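PDB 5BTO: decapping nuclease RAI1 from Scheffersomyces stipitis, which hydrolyses NAD-capped RNAs by removing the entire NAD moiety from their 5' ends, and binds, stabilises and stimulates the exoribonuclease RAT1. Local coordinates for residues K258-L263 with V291-R296; S65-A70 with S299-D304; G234-V239 with S252-L257; A70-F75 with C178-Y183. One frame throughout, in Å; residues are numbered along the deposited sequence.

Contact 1: residues K258-L263 with V291-R296; sequences KTTRIL and VVYGFR
Lys258 to Arg261 run parallel to Tyr293 to Arg296 and pair with them residue by residue; the two short axes approach to 4.4 Å at 33°, and five backbone hydrogen bonds alternate between the strands from Lys258 N with Val292 O to Ile262 N with Arg296 O. These are the two strands of a beta-alpha-beta unit crossing over through helix 266-286, part of the PD-(D/E)XK nuclease fold, and Lys258 is a substrate-binding residue. Its CB lies over one face of the Tyr293 ring as a CH-pi contact, 3.5 Å from the centroid and 21° off the normal. A bend at chi2 (-74°) then carries NZ away to a salt bridge with Glu256 and a hydrogen bond with Gln282, while Tyr293 OH is held by Thr279 of the crossover helix. On the same face of the sheet Thr260 and Phe295 lie side by side, Thr260 CG2 at 3.5 Å from Phe295 CD2, and Thr260 OG1 bonds to Lys275. Leu263 CG reaches Phe295 CE2 at 4.1 Å. At the last bridged pair, where the side chains diverge, Arg261 CB stands over one face of the Arg296 guanidinium, 4.0 Å above its plane, while Arg261 NH2 makes salt bridges with Asp298 and Glu264. On the side of Thr259 a water accepts from Arg296 NE at 2.7 Å and lies 3.1 Å from Thr259 OG1.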
loop_
_atom_site.group_PDB
_atom_site.type_symbol
_atom_site.label_atom_id
_atom_site.label_comp_id
_atom_site.label_asym_id
_atom_site.label_seq_id
_atom_site.Cartn_x
_atom_site.Cartn_y
_atom_site.Cartn_z
ATOM N N LYS A 258 8.783 31.676 10.032
ATOM C CA LYS A 258 7.961 31.586 8.829
ATOM C C LYS A 258 7.010 32.764 8.757
ATOM O O LYS A 258 6.770 33.433 9.765
ATOM C CB LYS A 258 7.132 30.298 8.850
ATOM C CG LYS A 258 7.912 29.023 9.023
ATOM C CD LYS A 258 8.654 28.652 7.764
ATOM C CE LYS A 258 9.076 27.180 7.813
ATOM N NZ LYS A 258 10.125 26.845 6.806
ATOM N N THR A 259 6.446 32.992 7.573
ATOM C CA THR A 259 5.430 34.026 7.391
ATOM C C THR A 259 4.242 33.495 6.606
ATOM O O THR A 259 4.359 32.524 5.855
ATOM C CB THR A 259 5.973 35.234 6.613
ATOM O OG1 THR A 259 6.254 34.843 5.262
ATOM C CG2 THR A 259 7.229 35.782 7.266
ATOM N N THR A 260 3.100 34.151 6.769
ATOM C CA THR A 260 1.912 33.797 6.015
ATOM C C THR A 260 0.947 34.977 6.082
ATOM O O THR A 260 1.148 35.897 6.874
ATOM C CB THR A 260 1.258 32.515 6.578
ATOM O OG1 THR A 260 0.307 31.988 5.637
ATOM C CG2 THR A 260 0.578 32.799 7.912
ATOM N N ARG A 261 -0.087 34.965 5.245
ATOM C CA ARG A 261 -1.065 36.046 5.256
ATOM C C ARG A 261 -1.944 35.949 6.500
ATOM O O ARG A 261 -2.212 34.851 6.990
ATOM C CB ARG A 261 -1.922 35.993 3.985
ATOM C CG ARG A 261 -2.949 37.109 3.867
ATOM C CD ARG A 261 -3.572 37.153 2.486
ATOM N NE ARG A 261 -4.593 38.194 2.401
ATOM C CZ ARG A 261 -5.195 38.560 1.273
ATOM N NH1 ARG A 261 -4.867 37.977 0.127
ATOM N NH2 ARG A 261 -6.119 39.514 1.288
ATOM N N ILE A 262 -2.375 37.097 7.019
ATOM C CA ILE A 262 -3.327 37.121 8.126
ATOM C C ILE A 262 -4.549 36.267 7.818
ATOM O O ILE A 262 -4.933 36.116 6.657
ATOM C CB ILE A 262 -3.791 38.555 8.467
ATOM C CG1 ILE A 262 -4.299 39.275 7.222
ATOM C CG2 ILE A 262 -2.652 39.347 9.095
ATOM C CD1 ILE A 262 -4.802 40.697 7.517
ATOM N N LEU A 263 -5.141 35.707 8.870
ATOM C CA LEU A 263 -6.229 34.748 8.744
ATOM C C LEU A 263 -7.575 35.462 8.725
ATOM O O LEU A 263 -8.313 35.441 9.703
ATOM C CB LEU A 263 -6.186 33.753 9.903
ATOM C CG LEU A 263 -4.865 33.007 10.104
ATOM C CD1 LEU A 263 -4.972 31.991 11.247
ATOM C CD2 LEU A 263 -4.458 32.313 8.814
ATOM N N VAL A 291 8.673 27.306 16.682
ATOM C CA VAL A 291 8.449 27.963 15.411
ATOM C C VAL A 291 7.754 29.296 15.652
ATOM O O VAL A 291 6.785 29.360 16.415
ATOM C CB VAL A 291 7.486 27.154 14.518
ATOM C CG1 VAL A 291 7.297 27.861 13.189
ATOM C CG2 VAL A 291 7.976 25.741 14.327
ATOM N N VAL A 292 8.212 30.349 14.985
ATOM C CA VAL A 292 7.471 31.616 15.019
ATOM C C VAL A 292 6.886 31.920 13.649
ATOM O O VAL A 292 7.604 31.926 12.651
ATOM C CB VAL A 292 8.356 32.804 15.471
ATOM C CG1 VAL A 292 7.672 34.128 15.137
ATOM C CG2 VAL A 292 8.636 32.713 16.962
ATOM N N TYR A 293 5.578 32.169 13.599
ATOM C CA TYR A 293 4.947 32.663 12.378
ATOM C C TYR A 293 4.669 34.154 12.473
ATOM O O TYR A 293 4.091 34.627 13.454
ATOM C CB TYR A 293 3.628 31.934 12.089
ATOM C CG TYR A 293 3.774 30.816 11.096
ATOM C CD1 TYR A 293 3.703 31.061 9.726
ATOM C CD2 TYR A 293 4.002 29.518 11.526
ATOM C CE1 TYR A 293 3.842 30.024 8.812
ATOM C CE2 TYR A 293 4.154 28.482 10.626
ATOM C CZ TYR A 293 4.076 28.742 9.275
ATOM O OH TYR A 293 4.218 27.704 8.380
ATOM N N GLY A 294 5.081 34.887 11.448
ATOM C CA GLY A 294 4.676 36.281 11.296
ATOM C C GLY A 294 3.520 36.360 10.315
ATOM O O GLY A 294 3.565 35.756 9.242
ATOM N N PHE A 295 2.475 37.086 10.699
ATOM C CA PHE A 295 1.266 37.201 9.891
ATOM C C PHE A 295 1.191 38.592 9.277
ATOM O O PHE A 295 1.264 39.592 9.989
ATOM C CB PHE A 295 0.027 36.938 10.755
ATOM C CG PHE A 295 -0.057 35.533 11.292
ATOM C CD1 PHE A 295 0.579 35.183 12.476
ATOM C CD2 PHE A 295 -0.769 34.553 10.601
ATOM C CE1 PHE A 295 0.508 33.875 12.966
ATOM C CE2 PHE A 295 -0.845 33.251 11.082
ATOM C CZ PHE A 295 -0.211 32.914 12.268
ATOM N N ARG A 296 1.048 38.662 7.957
ATOM C CA ARG A 296 1.115 39.951 7.270
ATOM C C ARG A 296 -0.115 40.205 6.417
ATOM O O ARG A 296 -0.771 39.264 5.980
ATOM C CB ARG A 296 2.390 40.039 6.422
ATOM C CG ARG A 296 2.603 38.844 5.500
ATOM C CD ARG A 296 2.410 39.246 4.048
ATOM N NE ARG A 296 2.185 38.098 3.178
ATOM C CZ ARG A 296 1.264 38.060 2.219
ATOM N NH1 ARG A 296 0.476 39.108 2.012
ATOM N NH2 ARG A 296 1.123 36.972 1.473
HETATM O O HOH W 1 4.375 36.554 3.433
#

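Contact 2: residues S65-A70 with S299-D304; sequences SIDLQA and SFFLRD
Gln69 lies across Phe300 at about a right angle, where the loop 65-70 meets 299-304. Its CB is 3.8 Å from Phe300 CG; CG packs on Phe300 CB; CD comes to 3.8 Å from Phe300 CD2, the amide plane turned 51° from the ring. At the tip NE2 makes a weak hydrogen bond to Ser299 O (3.5 Å, 141°), and OE1 has a weak one from Arg177. An alanine in place of Gln69 lacks the atoms beyond CB, and would probably leave Phe300 CD2 uncovered on this side and Ser299 O without its weak amide donor. A water that donates to both Ser299 O and Asp67 OD2 reinforces the link. Asp67 shapes the loop: its OD1 accepts from Gln69 N at 3.0 Å, an Asx turn, inside the type I beta turn from Asp67 to Ala70. Where the turn begins, the backbones form a single bridge at Asp67 and Phe301, flanked by Leu302 N to Ile66 O (2.9 Å) and Leu68 N to Phe300 O (2.8 Å). The loop thus lies against the edge strand 302-309, next to the classic bulge at Arg303 and Asp304 opposite Phe295, while Phe300 packs on Arg177, Cys178 and Ser181 of helix 169-188.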
loop_
_atom_site.group_PDB
_atom_site.type_symbol
_atom_site.label_atom_id
_atom_site.label_comp_id
_atom_site.label_asym_id
_atom_site.label_seq_id
_atom_site.Cartn_x
_atom_site.Cartn_y
_atom_site.Cartn_z
ATOM N N SER A 65 3.938 50.589 10.321
ATOM C CA SER A 65 4.678 49.749 11.260
ATOM C C SER A 65 5.860 49.059 10.586
ATOM O O SER A 65 6.768 49.721 10.087
ATOM C CB SER A 65 3.749 48.719 11.911
ATOM O OG SER A 65 3.074 47.936 10.940
ATOM N N ILE A 66 5.854 47.729 10.585
ATOM C CA ILE A 66 6.914 46.962 9.938
ATOM C C ILE A 66 6.466 46.438 8.579
ATOM O O ILE A 66 5.549 45.622 8.485
ATOM C CB ILE A 66 7.376 45.784 10.807
ATOM C CG1 ILE A 66 7.951 46.293 12.132
ATOM C CG2 ILE A 66 8.398 44.951 10.053
ATOM C CD1 ILE A 66 8.324 45.184 13.098
ATOM N N ASP A 67 7.134 46.908 7.534
ATOM C CA ASP A 67 6.749 46.621 6.156
ATOM C C ASP A 67 7.649 45.523 5.596
ATOM O O ASP A 67 8.835 45.746 5.344
ATOM C CB ASP A 67 6.860 47.903 5.316
ATOM C CG ASP A 67 6.370 47.722 3.889
ATOM O OD1 ASP A 67 6.205 46.563 3.457
ATOM O OD2 ASP A 67 6.159 48.742 3.198
ATOM N N LEU A 68 7.084 44.337 5.402
ATOM C CA LEU A 68 7.879 43.181 4.990
ATOM C C LEU A 68 8.195 43.136 3.497
ATOM O O LEU A 68 8.911 42.249 3.047
ATOM C CB LEU A 68 7.219 41.872 5.431
ATOM C CG LEU A 68 7.122 41.644 6.939
ATOM C CD1 LEU A 68 6.384 40.355 7.220
ATOM C CD2 LEU A 68 8.505 41.626 7.576
ATOM N N GLN A 69 7.667 44.076 2.722
ATOM C CA GLN A 69 8.095 44.178 1.331
ATOM C C GLN A 69 9.090 45.321 1.154
ATOM O O GLN A 69 9.546 45.588 0.043
ATOM C CB GLN A 69 6.907 44.336 0.375
ATOM C CG GLN A 69 6.178 45.664 0.483
ATOM C CD GLN A 69 5.255 45.912 -0.693
ATOM O OE1 GLN A 69 5.575 45.563 -1.827
ATOM N NE2 GLN A 69 4.100 46.511 -0.429
ATOM N N ALA A 70 9.435 45.987 2.253
ATOM C CA ALA A 70 10.370 47.108 2.191
ATOM C C ALA A 70 11.787 46.629 1.882
ATOM O O ALA A 70 12.239 45.606 2.403
ATOM C CB ALA A 70 10.345 47.904 3.489
ATOM N N SER A 299 -0.731 44.648 2.240
ATOM C CA SER A 299 0.312 45.640 2.023
ATOM C C SER A 299 1.626 45.159 2.614
ATOM O O SER A 299 2.610 45.893 2.652
ATOM C CB SER A 299 -0.090 46.989 2.618
ATOM O OG SER A 299 -1.193 47.531 1.918
ATOM N N PHE A 300 1.624 43.913 3.073
ATOM C CA PHE A 300 2.812 43.267 3.627
ATOM C C PHE A 300 3.231 43.835 4.984
ATOM O O PHE A 300 4.363 43.626 5.425
ATOM C CB PHE A 300 3.978 43.298 2.629
ATOM C CG PHE A 300 3.805 42.364 1.459
ATOM C CD1 PHE A 300 4.131 41.020 1.574
ATOM C CD2 PHE A 300 3.329 42.832 0.245
ATOM C CE1 PHE A 300 3.979 40.158 0.505
ATOM C CE2 PHE A 300 3.177 41.975 -0.833
ATOM C CZ PHE A 300 3.501 40.635 -0.703
ATOM N N PHE A 301 2.320 44.545 5.646
ATOM C CA PHE A 301 2.565 44.970 7.021
ATOM C C PHE A 301 2.466 43.776 7.961
ATOM O O PHE A 301 1.532 42.977 7.876
ATOM C CB PHE A 301 1.580 46.060 7.459
ATOM C CG PHE A 301 1.845 47.398 6.841
ATOM C CD1 PHE A 301 2.964 48.134 7.203
ATOM C CD2 PHE A 301 0.980 47.923 5.900
ATOM C CE1 PHE A 301 3.216 49.371 6.632
ATOM C CE2 PHE A 301 1.224 49.155 5.324
ATOM C CZ PHE A 301 2.343 49.882 5.692
ATOM N N LEU A 302 3.441 43.655 8.852
ATOM C CA LEU A 302 3.417 42.622 9.884
ATOM C C LEU A 302 2.394 42.999 10.946
ATOM O O LEU A 302 2.542 44.022 11.620
ATOM C CB LEU A 302 4.796 42.491 10.519
ATOM C CG LEU A 302 4.953 41.452 11.621
ATOM C CD1 LEU A 302 4.736 40.044 11.063
ATOM C CD2 LEU A 302 6.338 41.569 12.219
ATOM N N ARG A 303 1.357 42.180 11.090
ATOM C CA ARG A 303 0.254 42.496 11.996
ATOM C C ARG A 303 0.272 41.661 13.271
ATOM O O ARG A 303 -0.159 42.118 14.328
ATOM C CB ARG A 303 -1.086 42.312 11.283
ATOM C CG ARG A 303 -1.277 43.220 10.092
ATOM C CD ARG A 303 -1.428 44.671 10.546
ATOM N NE ARG A 303 -1.655 45.578 9.427
ATOM C CZ ARG A 303 -1.755 46.898 9.546
ATOM N NH1 ARG A 303 -1.642 47.472 10.739
ATOM N NH2 ARG A 303 -1.963 47.650 8.473
ATOM N N ASP A 304 0.757 40.429 13.175
ATOM C CA ASP A 304 0.785 39.561 14.342
ATOM C C ASP A 304 1.939 38.586 14.267
ATOM O O ASP A 304 2.406 38.255 13.181
ATOM C CB ASP A 304 -0.542 38.812 14.495
ATOM C CG ASP A 304 -1.642 39.688 15.075
ATOM O OD1 ASP A 304 -1.379 40.407 16.066
ATOM O OD2 ASP A 304 -2.765 39.670 14.533
HETATM O O HOH W 2 4.629 45.754 12.265
HETATM O O HOH W 3 3.546 48.494 2.158
#

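Contact 3: residues G234-V239 with S252-L257; sequences GEVDCV and SHYMEL
Val236 and Val239 pack on a face and an edge of the Tyr254 ring, in the closely packed part of this contact. Val236 CG1 sits over one face, a CH-pi contact 3.8 Å from the centroid, and Val239 CG2 meets the edge in plane, 3.9 Å from Tyr254 CD1; at the far end of the ring, Tyr254 OH bonds to Glu28 and Tyr217. Cys238 and Met255 form an antiparallel hydrogen-bonded pair, with Met255 N to Cys238 O at 2.9 Å and a weak return bond from Cys238 N. Cys238 SG packs against Leu257 CD1 at 3.9 Å and also touches Met255 CE. The sequence Glu256-Leu257-Lys258 is consistent with the (D/E)XK element of the nuclease fold, and Asp237, Glu256 and Leu257 bind the divalent metal cation together with Glu186. On the metal-binding side the contact is polar, and water links some of its groups. Asp237 OD2 uses its anti lone pair to take Leu257 N at 2.8 Å with a nearly straight N-H (179°), which fixes one carboxylate oxygen against the strand. The bend of Glu256 at chi2 (86°) folds its carboxylate back until OE2 is 3.2 Å from Asp237 OD2, two acceptors with no bond between them, the two carboxylate planes 52° apart. Glu256 OE2 has its salt bridge with Lys258. On OE1 of Glu256 a water donates at 2.8 Å, and its second proton goes to the carbonyl oxygen of the substrate-binding Glu235.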
loop_
_atom_site.group_PDB
_atom_site.type_symbol
_atom_site.label_atom_id
_atom_site.label_comp_id
_atom_site.label_asym_id
_atom_site.label_seq_id
_atom_site.Cartn_x
_atom_site.Cartn_y
_atom_site.Cartn_z
ATOM N N GLY A 234 19.778 19.979 7.492
ATOM C CA GLY A 234 18.691 20.923 7.347
ATOM C C GLY A 234 19.054 22.344 7.721
ATOM O O GLY A 234 19.725 22.571 8.728
ATOM N N GLU A 235 18.599 23.304 6.921
ATOM C CA GLU A 235 18.772 24.715 7.278
ATOM C C GLU A 235 18.010 25.059 8.548
ATOM O O GLU A 235 16.877 24.614 8.757
ATOM C CB GLU A 235 18.331 25.654 6.147
ATOM C CG GLU A 235 18.672 27.123 6.457
ATOM C CD GLU A 235 18.279 28.099 5.369
ATOM O OE1 GLU A 235 17.743 27.653 4.335
ATOM O OE2 GLU A 235 18.506 29.322 5.553
ATOM N N VAL A 236 18.647 25.875 9.386
ATOM C CA VAL A 236 18.076 26.329 10.644
ATOM C C VAL A 236 18.075 27.848 10.623
ATOM O O VAL A 236 19.075 28.473 10.248
ATOM C CB VAL A 236 18.911 25.800 11.835
ATOM C CG1 VAL A 236 18.629 26.599 13.118
ATOM C CG2 VAL A 236 18.669 24.290 12.031
ATOM N N ASP A 237 16.952 28.449 11.007
ATOM C CA ASP A 237 16.789 29.887 10.825
ATOM C C ASP A 237 17.508 30.716 11.889
ATOM O O ASP A 237 18.159 31.704 11.562
ATOM C CB ASP A 237 15.310 30.275 10.760
ATOM C CG ASP A 237 14.612 29.678 9.550
ATOM O OD1 ASP A 237 15.296 29.496 8.521
ATOM O OD2 ASP A 237 13.397 29.389 9.625
ATOM N N CYS A 238 17.401 30.310 13.148
ATOM C CA CYS A 238 18.028 31.076 14.222
ATOM C C CYS A 238 18.109 30.297 15.526
ATOM O O CYS A 238 17.563 29.203 15.659
ATOM C CB CYS A 238 17.273 32.402 14.445
ATOM S SG CYS A 238 15.689 32.246 15.266
ATOM N N VAL A 239 18.819 30.882 16.486
ATOM C CA VAL A 239 18.851 30.404 17.856
ATOM C C VAL A 239 17.906 31.290 18.661
ATOM O O VAL A 239 17.911 32.507 18.482
ATOM C CB VAL A 239 20.286 30.532 18.416
ATOM C CG1 VAL A 239 20.320 30.304 19.911
ATOM C CG2 VAL A 239 21.192 29.531 17.703
ATOM N N SER A 252 17.664 21.878 20.766
ATOM C CA SER A 252 16.591 22.436 21.574
ATOM C C SER A 252 16.676 23.948 21.656
ATOM O O SER A 252 15.751 24.584 22.141
ATOM C CB SER A 252 16.596 21.833 22.980
ATOM O OG SER A 252 17.695 22.304 23.745
ATOM N N HIS A 253 17.783 24.516 21.171
ATOM C CA HIS A 253 17.996 25.969 21.206
ATOM C C HIS A 253 17.721 26.666 19.873
ATOM O O HIS A 253 17.852 27.892 19.753
ATOM C CB HIS A 253 19.414 26.272 21.691
ATOM C CG HIS A 253 19.679 25.780 23.074
ATOM N ND1 HIS A 253 19.391 26.535 24.193
ATOM C CD2 HIS A 253 20.190 24.611 23.527
ATOM C CE1 HIS A 253 19.723 25.853 25.276
ATOM N NE2 HIS A 253 20.216 24.686 24.900
ATOM N N TYR A 254 17.316 25.886 18.876
ATOM C CA TYR A 254 17.035 26.412 17.542
ATOM C C TYR A 254 15.555 26.753 17.375
ATOM O O TYR A 254 14.706 26.249 18.101
ATOM C CB TYR A 254 17.397 25.380 16.473
ATOM C CG TYR A 254 18.869 25.097 16.305
ATOM C CD1 TYR A 254 19.832 26.051 16.618
ATOM C CD2 TYR A 254 19.297 23.876 15.797
ATOM C CE1 TYR A 254 21.184 25.776 16.442
ATOM C CE2 TYR A 254 20.642 23.598 15.617
ATOM C CZ TYR A 254 21.581 24.552 15.940
ATOM O OH TYR A 254 22.913 24.281 15.759
ATOM N N MET A 255 15.256 27.607 16.407
ATOM C CA MET A 255 13.870 27.997 16.146
ATOM C C MET A 255 13.694 28.248 14.653
ATOM O O MET A 255 14.619 28.696 13.974
ATOM C CB MET A 255 13.499 29.249 16.975
ATOM C CG MET A 255 12.001 29.583 16.985
ATOM S SD MET A 255 11.524 30.727 18.314
ATOM C CE MET A 255 12.614 32.082 17.908
ATOM N N GLU A 256 12.511 27.926 14.138
ATOM C CA GLU A 256 12.161 28.198 12.756
ATOM C C GLU A 256 11.387 29.513 12.665
ATOM O O GLU A 256 10.638 29.852 13.579
ATOM C CB GLU A 256 11.288 27.055 12.237
ATOM C CG GLU A 256 10.918 27.144 10.777
ATOM C CD GLU A 256 11.978 26.539 9.882
ATOM O OE1 GLU A 256 12.903 25.894 10.415
ATOM O OE2 GLU A 256 11.882 26.705 8.650
ATOM N N LEU A 257 11.565 30.241 11.567
ATOM C CA LEU A 257 10.839 31.499 11.333
ATOM C C LEU A 257 10.094 31.438 10.001
ATOM O O LEU A 257 10.702 31.205 8.963
ATOM C CB LEU A 257 11.818 32.671 11.294
ATOM C CG LEU A 257 12.668 32.849 12.549
ATOM C CD1 LEU A 257 13.686 33.962 12.364
ATOM C CD2 LEU A 257 11.769 33.123 13.743
HETATM O O HOH W 4 14.936 23.934 10.616
HETATM O O HOH W 5 14.797 26.741 7.668
#

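Contact 4: residues A70-F75 with C178-Y183; sequences AGYAKF and CEFSGY
With CG opposite the backbone N (chi1 171°), Phe180 sends its ring out from the helix, and the like torsions of Tyr72 and Phe75 bring their rings to it from the loop. Tyr72 covers one face of Phe180: its CA lies over the ring as a CH-pi contact, 3.7 Å from the centroid, and its own ring turns an edge to that same face, Tyr72 CD1 reaching Phe180 CG at 3.5 Å with the planes at 84°. Phe180 in turn directs its edge at Phe75, Phe180 CD1 lying over the Phe75 face, 3.4 Å from Phe75 CG, in an offset edge-to-face pair (76°). The four residues Tyr72, Phe75, Phe180 and Tyr183 make an aromatic cluster that joins the loop containing the short 3-10 turn 72-74 to helix 169-188. Bonds from Lys74 N to Gly71 O (3.0 Å) and from Phe75 N to Tyr72 O (3.1 Å) hold the turn, and Tyr72 within it and Phe75 just after it both meet the helix. Replacing Phe180 by alanine would probably open a gap between Tyr72 and Phe75 and deprive both rings of their edge-to-face partner. Farther along the helix, toward the metal-binding Glu186, Phe75 CZ touches Tyr183 CD2 at 3.6 Å, and Val211 packs on Phe75, Phe180 and Tyr183.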
loop_
_atom_site.group_PDB
_atom_site.type_symbol
_atom_site.label_atom_id
_atom_site.label_comp_id
_atom_site.label_asym_id
_atom_site.label_seq_id
_atom_site.Cartn_x
_atom_site.Cartn_y
_atom_site.Cartn_z
ATOM N N ALA A 70 9.435 45.987 2.253
ATOM C CA ALA A 70 10.370 47.108 2.191
ATOM C C ALA A 70 11.787 46.629 1.882
ATOM O O ALA A 70 12.239 45.606 2.403
ATOM C CB ALA A 70 10.345 47.904 3.489
ATOM N N GLY A 71 12.485 47.377 1.035
ATOM C CA GLY A 71 13.831 47.013 0.637
ATOM C C GLY A 71 13.853 45.953 -0.448
ATOM O O GLY A 71 14.915 45.456 -0.819
ATOM N N TYR A 72 12.678 45.607 -0.963
ATOM C CA TYR A 72 12.567 44.549 -1.960
ATOM C C TYR A 72 13.485 44.778 -3.155
ATOM O O TYR A 72 14.027 43.831 -3.728
ATOM C CB TYR A 72 11.121 44.403 -2.434
ATOM C CG TYR A 72 10.969 43.500 -3.636
ATOM C CD1 TYR A 72 11.102 42.122 -3.516
ATOM C CD2 TYR A 72 10.688 44.023 -4.889
ATOM C CE1 TYR A 72 10.963 41.292 -4.614
ATOM C CE2 TYR A 72 10.551 43.201 -5.994
ATOM C CZ TYR A 72 10.689 41.837 -5.850
ATOM O OH TYR A 72 10.552 41.015 -6.946
ATOM N N ALA A 73 13.659 46.045 -3.514
ATOM C CA ALA A 73 14.437 46.433 -4.685
ATOM C C ALA A 73 15.870 45.909 -4.660
ATOM O O ALA A 73 16.486 45.720 -5.711
ATOM C CB ALA A 73 14.434 47.951 -4.831
ATOM N N LYS A 74 16.399 45.676 -3.462
ATOM C CA LYS A 74 17.802 45.308 -3.318
ATOM C C LYS A 74 17.988 43.838 -2.958
ATOM O O LYS A 74 19.101 43.410 -2.658
ATOM C CB LYS A 74 18.471 46.171 -2.249
ATOM C CG LYS A 74 18.201 47.660 -2.362
ATOM C CD LYS A 74 18.715 48.373 -1.121
ATOM C CE LYS A 74 18.330 47.595 0.135
ATOM N NZ LYS A 74 18.951 48.145 1.373
ATOM N N PHE A 75 16.903 43.068 -2.983
ATOM C CA PHE A 75 16.980 41.651 -2.632
ATOM C C PHE A 75 18.094 40.974 -3.418
ATOM O O PHE A 75 18.087 40.976 -4.648
ATOM C CB PHE A 75 15.645 40.950 -2.892
ATOM C CG PHE A 75 15.612 39.507 -2.450
ATOM C CD1 PHE A 75 16.255 39.102 -1.288
ATOM C CD2 PHE A 75 14.911 38.560 -3.183
ATOM C CE1 PHE A 75 16.213 37.784 -0.879
ATOM C CE2 PHE A 75 14.864 37.239 -2.775
ATOM C CZ PHE A 75 15.517 36.851 -1.622
ATOM N N CYS A 178 5.946 38.011 -2.075
ATOM C CA CYS A 178 5.642 37.065 -1.002
ATOM C C CYS A 178 6.879 36.251 -0.619
ATOM O O CYS A 178 7.128 35.998 0.560
ATOM C CB CYS A 178 4.496 36.130 -1.400
ATOM S SG CYS A 178 2.844 36.880 -1.393
ATOM N N GLU A 179 7.657 35.842 -1.616
ATOM C CA GLU A 179 8.878 35.082 -1.351
ATOM C C GLU A 179 9.877 35.948 -0.594
ATOM O O GLU A 179 10.513 35.501 0.359
ATOM C CB GLU A 179 9.512 34.583 -2.653
ATOM C CG GLU A 179 10.740 33.704 -2.426
ATOM C CD GLU A 179 11.587 33.512 -3.675
ATOM O OE1 GLU A 179 12.483 32.640 -3.655
ATOM O OE2 GLU A 179 11.366 34.233 -4.671
ATOM N N PHE A 180 10.014 37.194 -1.032
ATOM C CA PHE A 180 10.923 38.133 -0.391
ATOM C C PHE A 180 10.550 38.362 1.068
ATOM O O PHE A 180 11.420 38.398 1.941
ATOM C CB PHE A 180 10.930 39.468 -1.138
ATOM C CG PHE A 180 11.669 40.559 -0.419
ATOM C CD1 PHE A 180 13.051 40.651 -0.503
ATOM C CD2 PHE A 180 10.986 41.492 0.345
ATOM C CE1 PHE A 180 13.736 41.657 0.157
ATOM C CE2 PHE A 180 11.666 42.497 1.011
ATOM C CZ PHE A 180 13.044 42.577 0.920
ATOM N N SER A 181 9.253 38.515 1.324
ATOM C CA SER A 181 8.753 38.824 2.660
ATOM C C SER A 181 9.218 37.835 3.734
ATOM O O SER A 181 9.395 38.215 4.887
ATOM C CB SER A 181 7.223 38.951 2.655
ATOM O OG SER A 181 6.585 37.695 2.473
ATOM N N GLY A 182 9.416 36.575 3.358
ATOM C CA GLY A 182 9.882 35.570 4.298
ATOM C C GLY A 182 11.312 35.848 4.729
ATOM O O GLY A 182 11.639 35.803 5.919
ATOM N N TYR A 183 12.166 36.143 3.754
ATOM C CA TYR A 183 13.545 36.516 4.036
ATOM C C TYR A 183 13.624 37.846 4.784
ATOM O O TYR A 183 14.475 38.020 5.656
ATOM C CB TYR A 183 14.370 36.575 2.747
ATOM C CG TYR A 183 14.459 35.250 2.020
ATOM C CD1 TYR A 183 15.302 34.244 2.468
ATOM C CD2 TYR A 183 13.693 35.003 0.888
ATOM C CE1 TYR A 183 15.383 33.030 1.810
ATOM C CE2 TYR A 183 13.767 33.789 0.223
ATOM C CZ TYR A 183 14.615 32.808 0.688
ATOM O OH TYR A 183 14.698 31.600 0.033
#

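In the fold
Contact 3 is buried, contacts 1 and 2 are partly buried, and contact 4 lies at the surface. Contacts 1 and 3 share strand 254-261, joined further by the backbone bond from Val292 N to Glu256 O (2.8 Å); regular parallel pairing in contact 1, and a short antiparallel pairing beside a loop in contact 3, hold residues of the metal and substrate site. Contact 2 reaches the opposite edge of the same four-stranded sheet, where strand 302-309 bonds to Phe295 of contact 1, but it combines one bridge, a turn, waters and some side-chain packing. Contact 4 has no cross-segment hydrogen bond and works by ring packing. It shares Ala70 with contact 2, and its helix 169-188 also touches contact 1.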